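Local coordinates for cell death abnormality protein 2 (Caenorhabditis elegans, PDB 3QWX) that acts as a CRK-family signalling adaptor required in the worm for cell-corpse engulfment and cell migration, and interacts with CED-5, at residues A[87-92]-A[96-101]; A[132-137]-A[151-156]; A[63-68]-A[103-108]. One frame throughout, in Å; residues are numbered along the deposited sequence.

Contact 1 (A[87-92]-A[96-101])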
loop_
_atom_site.group_PDB
_atom_site.type_symbol
_atom_site.label_atom_id
_atom_site.label_comp_id
_atom_site.label_asym_id
_atom_site.label_seq_id
_atom_site.Cartn_x
_atom_site.Cartn_y
_atom_site.Cartn_z
ATOM N N GLN A 87 -17.451 3.225 12.800
ATOM C CA GLN A 87 -17.878 1.986 12.167
ATOM C C GLN A 87 -16.853 0.889 12.420
ATOM O O GLN A 87 -15.670 1.041 12.101
ATOM C CB GLN A 87 -18.078 2.181 10.670
ATOM C CG GLN A 87 -19.110 3.232 10.307
ATOM C CD GLN A 87 -19.167 3.472 8.815
ATOM O OE1 GLN A 87 -19.489 2.567 8.046
ATOM N NE2 GLN A 87 -18.843 4.690 8.395
ATOM N N SER A 88 -17.314 -0.216 12.992
ATOM C CA SER A 88 -16.436 -1.314 13.362
ATOM C C SER A 88 -16.497 -2.424 12.336
ATOM O O SER A 88 -17.549 -2.673 11.742
ATOM C CB SER A 88 -16.808 -1.847 14.749
ATOM O OG SER A 88 -16.799 -0.793 15.701
ATOM N N PHE A 89 -15.353 -3.069 12.123
ATOM C CA PHE A 89 -15.236 -4.190 11.204
ATOM C C PHE A 89 -14.419 -5.301 11.830
ATOM O O PHE A 89 -13.546 -5.036 12.649
ATOM C CB PHE A 89 -14.629 -3.724 9.870
ATOM C CG PHE A 89 -15.466 -2.695 9.179
ATOM C CD1 PHE A 89 -15.217 -1.341 9.361
ATOM C CD2 PHE A 89 -16.551 -3.078 8.406
ATOM C CE1 PHE A 89 -16.023 -0.382 8.751
ATOM C CE2 PHE A 89 -17.359 -2.128 7.787
ATOM C CZ PHE A 89 -17.089 -0.777 7.957
ATOM N N PRO A 90 -14.712 -6.562 11.459
ATOM C CA PRO A 90 -13.996 -7.692 12.064
ATOM C C PRO A 90 -12.507 -7.648 11.749
ATOM O O PRO A 90 -11.685 -8.035 12.581
ATOM C CB PRO A 90 -14.641 -8.908 11.397
ATOM C CG PRO A 90 -16.009 -8.450 11.033
ATOM C CD PRO A 90 -15.840 -7.007 10.625
ATOM N N ASP A 91 -12.177 -7.168 10.551
ATOM C CA ASP A 91 -10.792 -7.083 10.100
ATOM C C ASP A 91 -10.636 -6.003 9.018
ATOM O O ASP A 91 -11.615 -5.371 8.605
ATOM C CB ASP A 91 -10.285 -8.461 9.616
ATOM C CG ASP A 91 -11.203 -9.116 8.546
ATOM O OD1 ASP A 91 -11.847 -8.408 7.738
ATOM O OD2 ASP A 91 -11.262 -10.363 8.497
ATOM N N ILE A 92 -9.401 -5.784 8.579
ATOM C CA ILE A 92 -9.118 -4.798 7.547
ATOM C C ILE A 92 -9.697 -5.191 6.171
ATOM O O ILE A 92 -10.170 -4.335 5.431
ATOM C CB ILE A 92 -7.586 -4.478 7.468
ATOM C CG1 ILE A 92 -7.130 -3.734 8.733
ATOM C CG2 ILE A 92 -7.264 -3.661 6.224
ATOM C CD1 ILE A 92 -5.608 -3.631 8.903
ATOM N N LEU A 96 -12.207 -2.775 4.052
ATOM C CA LEU A 96 -11.908 -2.359 2.680
ATOM C C LEU A 96 -12.998 -2.798 1.713
ATOM O O LEU A 96 -13.407 -2.030 0.851
ATOM C CB LEU A 96 -10.564 -2.937 2.210
ATOM C CG LEU A 96 -9.294 -2.456 2.935
ATOM C CD1 LEU A 96 -8.088 -3.201 2.417
ATOM C CD2 LEU A 96 -9.108 -0.952 2.786
ATOM N N ASN A 97 -13.442 -4.048 1.835
ATOM C CA ASN A 97 -14.575 -4.522 1.036
ATOM C C ASN A 97 -15.798 -3.630 1.204
ATOM O O ASN A 97 -16.484 -3.286 0.229
ATOM C CB ASN A 97 -14.962 -5.942 1.428
ATOM C CG ASN A 97 -16.154 -6.447 0.642
ATOM O OD1 ASN A 97 -16.034 -6.764 -0.546
ATOM N ND2 ASN A 97 -17.311 -6.521 1.298
ATOM N N HIS A 98 -16.078 -3.268 2.451
ATOM C CA HIS A 98 -17.274 -2.494 2.763
ATOM C C HIS A 98 -17.294 -1.188 1.963
ATOM O O HIS A 98 -18.340 -0.748 1.488
ATOM C CB HIS A 98 -17.336 -2.211 4.271
ATOM C CG HIS A 98 -18.497 -1.358 4.684
ATOM N ND1 HIS A 98 -19.739 -1.880 4.968
ATOM C CD2 HIS A 98 -18.602 -0.020 4.860
ATOM C CE1 HIS A 98 -20.561 -0.901 5.305
ATOM N NE2 HIS A 98 -19.895 0.236 5.251
ATOM N N PHE A 99 -16.132 -0.564 1.806
ATOM C CA PHE A 99 -16.096 0.755 1.178
ATOM C C PHE A 99 -15.891 0.705 -0.342
ATOM O O PHE A 99 -15.650 1.722 -0.980
ATOM C CB PHE A 99 -15.096 1.677 1.889
ATOM C CG PHE A 99 -15.572 2.136 3.254
ATOM C CD1 PHE A 99 -16.558 3.100 3.364
ATOM C CD2 PHE A 99 -15.034 1.597 4.416
ATOM C CE1 PHE A 99 -17.003 3.531 4.602
ATOM C CE2 PHE A 99 -15.477 2.011 5.671
ATOM C CZ PHE A 99 -16.459 2.986 5.763
ATOM N N LYS A 100 -16.012 -0.486 -0.916
ATOM C CA LYS A 100 -16.145 -0.619 -2.359
ATOM C C LYS A 100 -17.513 -0.115 -2.805
ATOM O O LYS A 100 -17.647 0.456 -3.884
ATOM C CB LYS A 100 -15.994 -2.079 -2.798
ATOM C CG LYS A 100 -14.570 -2.611 -2.857
ATOM C CD LYS A 100 -14.583 -3.974 -3.536
ATOM C CE LYS A 100 -13.199 -4.540 -3.733
ATOM N NZ LYS A 100 -13.273 -5.853 -4.434
ATOM N N MET A 101 -18.522 -0.333 -1.970
ATOM C CA MET A 101 -19.917 -0.094 -2.360
ATOM C C MET A 101 -20.633 0.887 -1.443
ATOM O O MET A 101 -21.854 1.038 -1.517
ATOM C CB MET A 101 -20.706 -1.410 -2.407
ATOM C CG MET A 101 -20.322 -2.347 -3.554
ATOM S SD MET A 101 -20.541 -1.625 -5.202
ATOM C CE MET A 101 -22.316 -1.797 -5.421
HETATM O O HOH W 1 -20.917 2.909 5.590
#

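Contact 2 (A[132-137]-A[151-156])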
loop_
_atom_site.group_PDB
_atom_site.type_symbol
_atom_site.label_atom_id
_atom_site.label_comp_id
_atom_site.label_asym_id
_atom_site.label_seq_id
_atom_site.Cartn_x
_atom_site.Cartn_y
_atom_site.Cartn_z
ATOM N N GLU A 132 13.767 -6.611 6.728
ATOM C CA GLU A 132 12.333 -6.768 6.459
ATOM C C GLU A 132 11.821 -5.782 5.393
ATOM O O GLU A 132 10.721 -5.932 4.855
ATOM C CB GLU A 132 11.542 -6.588 7.762
ATOM C CG GLU A 132 11.787 -5.246 8.483
ATOM C CD GLU A 132 13.258 -5.000 8.843
ATOM O OE1 GLU A 132 13.847 -5.826 9.583
ATOM O OE2 GLU A 132 13.823 -3.976 8.385
ATOM N N THR A 133 12.636 -4.770 5.105
ATOM C CA THR A 133 12.307 -3.740 4.135
ATOM C C THR A 133 12.694 -4.185 2.721
ATOM O O THR A 133 12.378 -3.511 1.738
ATOM C CB THR A 133 13.061 -2.440 4.469
ATOM O OG1 THR A 133 14.479 -2.683 4.425
ATOM C CG2 THR A 133 12.680 -1.953 5.855
ATOM N N ASP A 134 13.379 -5.322 2.635
ATOM C CA ASP A 134 13.909 -5.814 1.367
ATOM C C ASP A 134 12.912 -6.717 0.657
ATOM O O ASP A 134 12.060 -7.317 1.291
ATOM C CB ASP A 134 15.211 -6.583 1.595
ATOM C CG ASP A 134 16.314 -5.712 2.182
ATOM O OD1 ASP A 134 16.195 -4.466 2.114
ATOM O OD2 ASP A 134 17.292 -6.280 2.711
ATOM N N LEU A 135 13.034 -6.813 -0.660
ATOM C CA LEU A 135 12.177 -7.683 -1.450
ATOM C C LEU A 135 12.993 -8.875 -1.943
ATOM O O LEU A 135 13.819 -8.724 -2.848
ATOM C CB LEU A 135 11.593 -6.908 -2.639
ATOM C CG LEU A 135 10.746 -7.703 -3.637
ATOM C CD1 LEU A 135 9.460 -8.238 -2.976
ATOM C CD2 LEU A 135 10.421 -6.884 -4.871
ATOM N N PRO A 136 12.791 -10.056 -1.330
ATOM C CA PRO A 136 13.527 -11.247 -1.779
ATOM C C PRO A 136 13.086 -11.612 -3.182
ATOM O O PRO A 136 11.937 -11.371 -3.544
ATOM C CB PRO A 136 13.075 -12.336 -0.800
ATOM C CG PRO A 136 12.472 -11.602 0.372
ATOM C CD PRO A 136 11.877 -10.358 -0.215
ATOM N N PHE A 137 13.992 -12.159 -3.979
ATOM C CA PHE A 137 13.621 -12.630 -5.303
ATOM C C PHE A 137 14.531 -13.751 -5.775
ATOM O O PHE A 137 15.595 -14.011 -5.187
ATOM C CB PHE A 137 13.589 -11.483 -6.329
ATOM C CG PHE A 137 14.883 -10.729 -6.452
ATOM C CD1 PHE A 137 15.120 -9.604 -5.678
ATOM C CD2 PHE A 137 15.846 -11.121 -7.366
ATOM C CE1 PHE A 137 16.302 -8.900 -5.791
ATOM C CE2 PHE A 137 17.044 -10.426 -7.484
ATOM C CZ PHE A 137 17.272 -9.316 -6.703
ATOM N N GLN A 151 22.460 4.644 -5.513
ATOM C CA GLN A 151 23.100 3.850 -6.543
ATOM C C GLN A 151 23.106 2.387 -6.158
ATOM O O GLN A 151 23.296 1.524 -7.017
ATOM C CB GLN A 151 24.520 4.346 -6.825
ATOM C CG GLN A 151 25.378 4.469 -5.598
ATOM C CD GLN A 151 26.579 5.362 -5.836
ATOM O OE1 GLN A 151 27.171 5.889 -4.899
ATOM N NE2 GLN A 151 26.929 5.551 -7.102
ATOM N N ASP A 152 22.873 2.091 -4.880
ATOM C CA ASP A 152 23.026 0.711 -4.406
ATOM C C ASP A 152 21.720 -0.055 -4.187
ATOM O O ASP A 152 21.673 -1.282 -4.356
ATOM C CB ASP A 152 23.924 0.648 -3.158
ATOM C CG ASP A 152 25.404 0.969 -3.479
ATOM O OD1 ASP A 152 25.879 0.618 -4.576
ATOM O OD2 ASP A 152 26.090 1.568 -2.634
ATOM N N TRP A 153 20.664 0.662 -3.820
ATOM C CA TRP A 153 19.396 0.024 -3.473
ATOM C C TRP A 153 18.227 0.686 -4.180
ATOM O O TRP A 153 18.077 1.909 -4.130
ATOM C CB TRP A 153 19.200 0.022 -1.948
ATOM C CG TRP A 153 20.191 -0.862 -1.267
ATOM C CD1 TRP A 153 21.457 -0.523 -0.862
ATOM C CD2 TRP A 153 20.018 -2.245 -0.928
ATOM N NE1 TRP A 153 22.076 -1.613 -0.292
ATOM C CE2 TRP A 153 21.218 -2.680 -0.314
ATOM C CE3 TRP A 153 18.966 -3.153 -1.067
ATOM C CZ2 TRP A 153 21.388 -3.974 0.157
ATOM C CZ3 TRP A 153 19.135 -4.446 -0.600
ATOM C CH2 TRP A 153 20.339 -4.844 0.007
ATOM N N TRP A 154 17.419 -0.125 -4.861
ATOM C CA TRP A 154 16.283 0.383 -5.617
ATOM C C TRP A 154 14.983 -0.223 -5.104
ATOM O O TRP A 154 14.950 -1.384 -4.704
ATOM C CB TRP A 154 16.416 0.037 -7.099
ATOM C CG TRP A 154 17.600 0.625 -7.799
ATOM C CD1 TRP A 154 18.410 1.626 -7.350
ATOM C CD2 TRP A 154 18.101 0.248 -9.087
ATOM N NE1 TRP A 154 19.387 1.890 -8.277
ATOM C CE2 TRP A 154 19.224 1.056 -9.352
ATOM C CE3 TRP A 154 17.711 -0.701 -10.040
ATOM C CZ2 TRP A 154 19.957 0.957 -10.534
ATOM C CZ3 TRP A 154 18.445 -0.810 -11.205
ATOM C CH2 TRP A 154 19.560 0.017 -11.443
ATOM N N GLU A 155 13.910 0.558 -5.132
ATOM C CA GLU A 155 12.589 0.035 -4.797
ATOM C C GLU A 155 12.041 -0.771 -5.986
ATOM O O GLU A 155 11.966 -0.261 -7.107
ATOM C CB GLU A 155 11.626 1.179 -4.447
ATOM C CG GLU A 155 10.238 0.700 -3.989
ATOM C CD GLU A 155 9.238 1.840 -3.780
ATOM O OE1 GLU A 155 9.492 2.969 -4.244
ATOM O OE2 GLU A 155 8.184 1.596 -3.162
ATOM N N ALA A 156 11.673 -2.026 -5.723
ATOM C CA ALA A 156 11.174 -2.948 -6.750
ATOM C C ALA A 156 9.791 -3.513 -6.381
ATOM O O ALA A 156 9.368 -3.443 -5.224
ATOM C CB ALA A 156 12.155 -4.069 -6.951
#

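Contact 3 (A[63-68]-A[103-108])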
loop_
_atom_site.group_PDB
_atom_site.type_symbol
_atom_site.label_atom_id
_atom_site.label_comp_id
_atom_site.label_asym_id
_atom_site.label_seq_id
_atom_site.Cartn_x
_atom_site.Cartn_y
_atom_site.Cartn_z
ATOM N N CYS A 63 -8.606 12.685 1.028
ATOM C CA CYS A 63 -8.978 12.458 2.432
ATOM C C CYS A 63 -8.176 11.321 3.077
ATOM O O CYS A 63 -7.780 10.368 2.412
ATOM C CB CYS A 63 -10.482 12.149 2.568
ATOM S SG CYS A 63 -11.597 13.248 1.663
ATOM N N HIS A 64 -7.961 11.438 4.381
ATOM C CA HIS A 64 -7.244 10.444 5.165
ATOM C C HIS A 64 -8.130 9.911 6.292
ATOM O O HIS A 64 -8.865 10.671 6.922
ATOM C CB HIS A 64 -5.997 11.080 5.784
ATOM C CG HIS A 64 -5.076 11.707 4.784
ATOM N ND1 HIS A 64 -5.267 12.981 4.293
ATOM C CD2 HIS A 64 -3.954 11.237 4.190
ATOM C CE1 HIS A 64 -4.299 13.269 3.438
ATOM N NE2 HIS A 64 -3.489 12.231 3.363
ATOM N N TYR A 65 -8.035 8.610 6.553
ATOM C CA TYR A 65 -8.831 7.957 7.589
ATOM C C TYR A 65 -7.982 7.119 8.515
ATOM O O TYR A 65 -7.208 6.275 8.073
ATOM C CB TYR A 65 -9.902 7.064 6.962
ATOM C CG TYR A 65 -10.792 7.851 6.058
ATOM C CD1 TYR A 65 -11.929 8.481 6.554
ATOM C CD2 TYR A 65 -10.476 8.008 4.720
ATOM C CE1 TYR A 65 -12.734 9.226 5.737
ATOM C CE2 TYR A 65 -11.264 8.748 3.895
ATOM C CZ TYR A 65 -12.399 9.356 4.407
ATOM O OH TYR A 65 -13.188 10.104 3.579
ATOM N N LEU A 66 -8.145 7.349 9.807
ATOM C CA LEU A 66 -7.434 6.570 10.799
ATOM C C LEU A 66 -8.161 5.235 10.954
ATOM O O LEU A 66 -9.362 5.199 11.216
ATOM C CB LEU A 66 -7.421 7.318 12.128
ATOM C CG LEU A 66 -6.343 7.002 13.162
ATOM C CD1 LEU A 66 -6.872 7.285 14.570
ATOM C CD2 LEU A 66 -5.867 5.578 13.048
ATOM N N ILE A 67 -7.433 4.142 10.773
ATOM C CA ILE A 67 -7.993 2.816 10.988
ATOM C C ILE A 67 -7.492 2.365 12.358
ATOM O O ILE A 67 -6.320 2.011 12.527
ATOM C CB ILE A 67 -7.564 1.829 9.881
ATOM C CG1 ILE A 67 -8.091 2.288 8.513
ATOM C CG2 ILE A 67 -8.003 0.382 10.217
ATOM C CD1 ILE A 67 -7.704 1.375 7.375
ATOM N N GLU A 68 -8.381 2.416 13.342
ATOM C CA GLU A 68 -7.999 2.126 14.719
ATOM C C GLU A 68 -8.210 0.666 15.063
ATOM O O GLU A 68 -9.206 0.057 14.675
ATOM C CB GLU A 68 -8.794 2.995 15.684
ATOM C CG GLU A 68 -8.794 4.450 15.302
ATOM C CD GLU A 68 -9.596 5.290 16.257
ATOM O OE1 GLU A 68 -9.207 5.367 17.440
ATOM O OE2 GLU A 68 -10.605 5.877 15.821
ATOM N N VAL A 103 -19.680 4.894 0.435
ATOM C CA VAL A 103 -18.659 5.949 0.419
ATOM C C VAL A 103 -18.043 6.184 1.787
ATOM O O VAL A 103 -18.663 5.923 2.822
ATOM C CB VAL A 103 -19.194 7.311 -0.092
ATOM C CG1 VAL A 103 -19.660 7.188 -1.542
ATOM C CG2 VAL A 103 -20.297 7.828 0.834
ATOM N N LEU A 104 -16.811 6.683 1.774
ATOM C CA LEU A 104 -16.171 7.139 2.990
ATOM C C LEU A 104 -16.709 8.530 3.283
ATOM O O LEU A 104 -17.474 8.725 4.221
ATOM C CB LEU A 104 -14.649 7.139 2.822
ATOM C CG LEU A 104 -14.116 5.709 2.714
ATOM C CD1 LEU A 104 -12.912 5.586 1.775
ATOM C CD2 LEU A 104 -13.798 5.192 4.109
ATOM N N THR A 105 -16.327 9.488 2.454
ATOM C CA THR A 105 -16.795 10.862 2.606
ATOM C C THR A 105 -17.533 11.266 1.343
ATOM O O THR A 105 -18.743 11.525 1.366
ATOM C CB THR A 105 -15.616 11.833 2.897
ATOM O OG1 THR A 105 -15.182 11.644 4.248
ATOM C CG2 THR A 105 -16.052 13.281 2.718
ATOM N N GLU A 106 -16.811 11.284 0.229
ATOM C CA GLU A 106 -17.412 11.597 -1.058
ATOM C C GLU A 106 -17.319 10.453 -2.062
ATOM O O GLU A 106 -18.057 10.441 -3.040
ATOM C CB GLU A 106 -16.794 12.863 -1.657
ATOM C CG GLU A 106 -17.077 14.142 -0.871
ATOM C CD GLU A 106 -18.553 14.509 -0.858
ATOM O OE1 GLU A 106 -19.265 14.153 -1.816
ATOM O OE2 GLU A 106 -19.003 15.156 0.112
ATOM N N ALA A 107 -16.418 9.495 -1.834
ATOM C CA ALA A 107 -16.228 8.409 -2.803
ATOM C C ALA A 107 -15.953 7.036 -2.178
ATOM O O ALA A 107 -15.602 6.925 -1.009
ATOM C CB ALA A 107 -15.125 8.767 -3.802
ATOM N N SER A 108 -16.121 5.995 -2.984
ATOM C CA SER A 108 -15.776 4.637 -2.589
ATOM C C SER A 108 -14.358 4.272 -3.036
ATOM O O SER A 108 -13.766 4.956 -3.861
ATOM C CB SER A 108 -16.758 3.655 -3.202
ATOM O OG SER A 108 -17.981 3.683 -2.501
#

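Contact 1 (A[87-92]-A[96-101])
Phe89 pushes its ring toward His98 and Phe99, and these three side chains form an aromatic cluster. Its CE2 atom sits above one face of the imidazole, offset toward the rim, 3.4 Å from His98 CG; the two ring planes lie 52° apart, an oblique pairing. On the Phe99 side, Phe89 CE1 meets CE2 of Phe99 at 3.9 Å, again obliquely. His98 gets to this spot because its CG is anti to the backbone N (chi1 177°), while its CD2 lies over the centre of the Phe99 ring. A water in the plane of the imidazole links the ends of Gln87 and His98: it lies 2.9 Å from Gln87 OE1, to which it donates, and 2.9 Å from His98 NE2.

Ile92 and Leu96 are one helical turn apart. Leu96 N donates to Ile92 O at 2.9 Å, and the side chains run alongside each other, with Ile92 CG2 touching Leu96 CD1 at 3.9 Å.

The contact folds strand 87-89 against the end of helix 92-98 in the SH2 domain. Asp91 caps the start of that helix through Ala94 N, Phe89 pairs by backbone with Val82 of strand 82-84, and Leu96 packs on Trp11 and Phe14.

Contact 2 (A[132-137]-A[151-156])
Apolar packing joins Leu135 to Ala156. The CG of Leu135 is anti to its backbone N (chi1 176°), and this carries the CD2 branch across to the strand. Leu135 CD2 touches two parts of Ala156, its CB at 3.9 Å and its carbonyl O at 3.6 Å. Both residues are buried, so this is the inner half of the contact.

The outer half is a van der Waals meeting of a carboxylate with an indole. Asp134 OD1 comes to 4.0 Å from CZ3 of Trp153, the six-membered ring end of the side chain, and the carboxylate plane is turned only 17° from the indole plane. The oxygen approaches obliquely. A polar network within the loop fixes the rotation of the carboxylate: Asp134 OD2 accepts the backbone N-H groups of Glu130 and Arg131, and Thr133 OG1 makes a weak bond of 3.4 Å to Asp134 OD1.

An acidic RT loop beside the first tryptophan of a Trp-Trp pair is a hallmark of SH3 domains, where the two commonly frame the pocket for a basic residue of a proline-rich ligand. Asp134 and Trp153 probably do the same here, in the first SH3 domain of this adaptor.

In the fold, segment 132-137 lies in the loop between strands 119-123 and 142-147. Backbone bonds from Thr133 and Leu135 to Leu165 tie it to strand 163-167, the edge neighbour of strand 153-157. Ala156 packs on Val166 and Trp153 on Pro167, both of strand 163-167.

Contact 3 (A[63-68]-A[103-108])
Cys63 and Thr105 come within 8.0 Å of each other at their CA atoms, and Tyr65 and Leu104 within 8.7 Å. At that spacing segment 63-68, part of strand 62-69, and the irregular segment 103-108 meet through side chains. The loop closes on itself through a backbone bond from Leu104 N to Ala107 O, a tight curl whose near side carries Leu104 and Thr105.

Tyr65 is the side chain that spans the gap. With CG anti to its carbonyl carbon (chi1 -58°), the phenol reaches out from the strand to set its hydroxyl against the curl. Thr105 OG1, lying at the ring edge and in plane, donates to Tyr65 OH over a short 2.6 Å. Leu104 takes one face of the same ring: its CD2 methyl sits over the centre, 4.2 Å from the Tyr65 ring centroid and just 3° off the normal, a CH-pi contact. On that face too, but farther out, Leu104 CB lies 3.5 Å from Tyr65 CZ. Two residues before Tyr65, Cys63 SG brushes Thr105 CB at 4.4 Å.

Glu55 ties these groups together. Its OE2 is hydrogen-bonded to Tyr65 OH, giving the phenol a second partner, while its OE1 receives the backbone N-H groups of Thr105, Glu106 and Ala107. One carboxylate thus holds both the curl and the hydroxyl, and would probably be stabilised as an anion.

In SH2 domains this central strand and the loop following the second helix help shape the surface for peptide residues beyond the phosphotyrosine, and the placement here is consistent with that. Strand 62-69 lies between strands 49-54 and 82-84 in the sheet; Leu104 packs on Leu51 and Val53 of the former, and Tyr65 on Ile84 of the latter.

Contacts 1 and 3 are neighbours in the SH2 domain, with centres about 11 Å apart, and reach the same mixed sheet; contact 1 is nested within the chain loop that contact 3 closes. They touch where Phe99 CD1 meets Leu104 CD2 at 3.5 Å, so one leucine methyl serves both the aromatic cluster and the tyrosine face. Contact 2 rests on the separate antiparallel sheet of the SH3 domain, its centre about 31 Å from either. All three are partly buried. Contact 1 backs its aromatics with a helical turn and a bridging water, contact 3 pairs a direct hydroxyl bond with a leucine methyl over the tyrosine face, and contact 2 combines a buried aliphatic pair with an acidic outer edge.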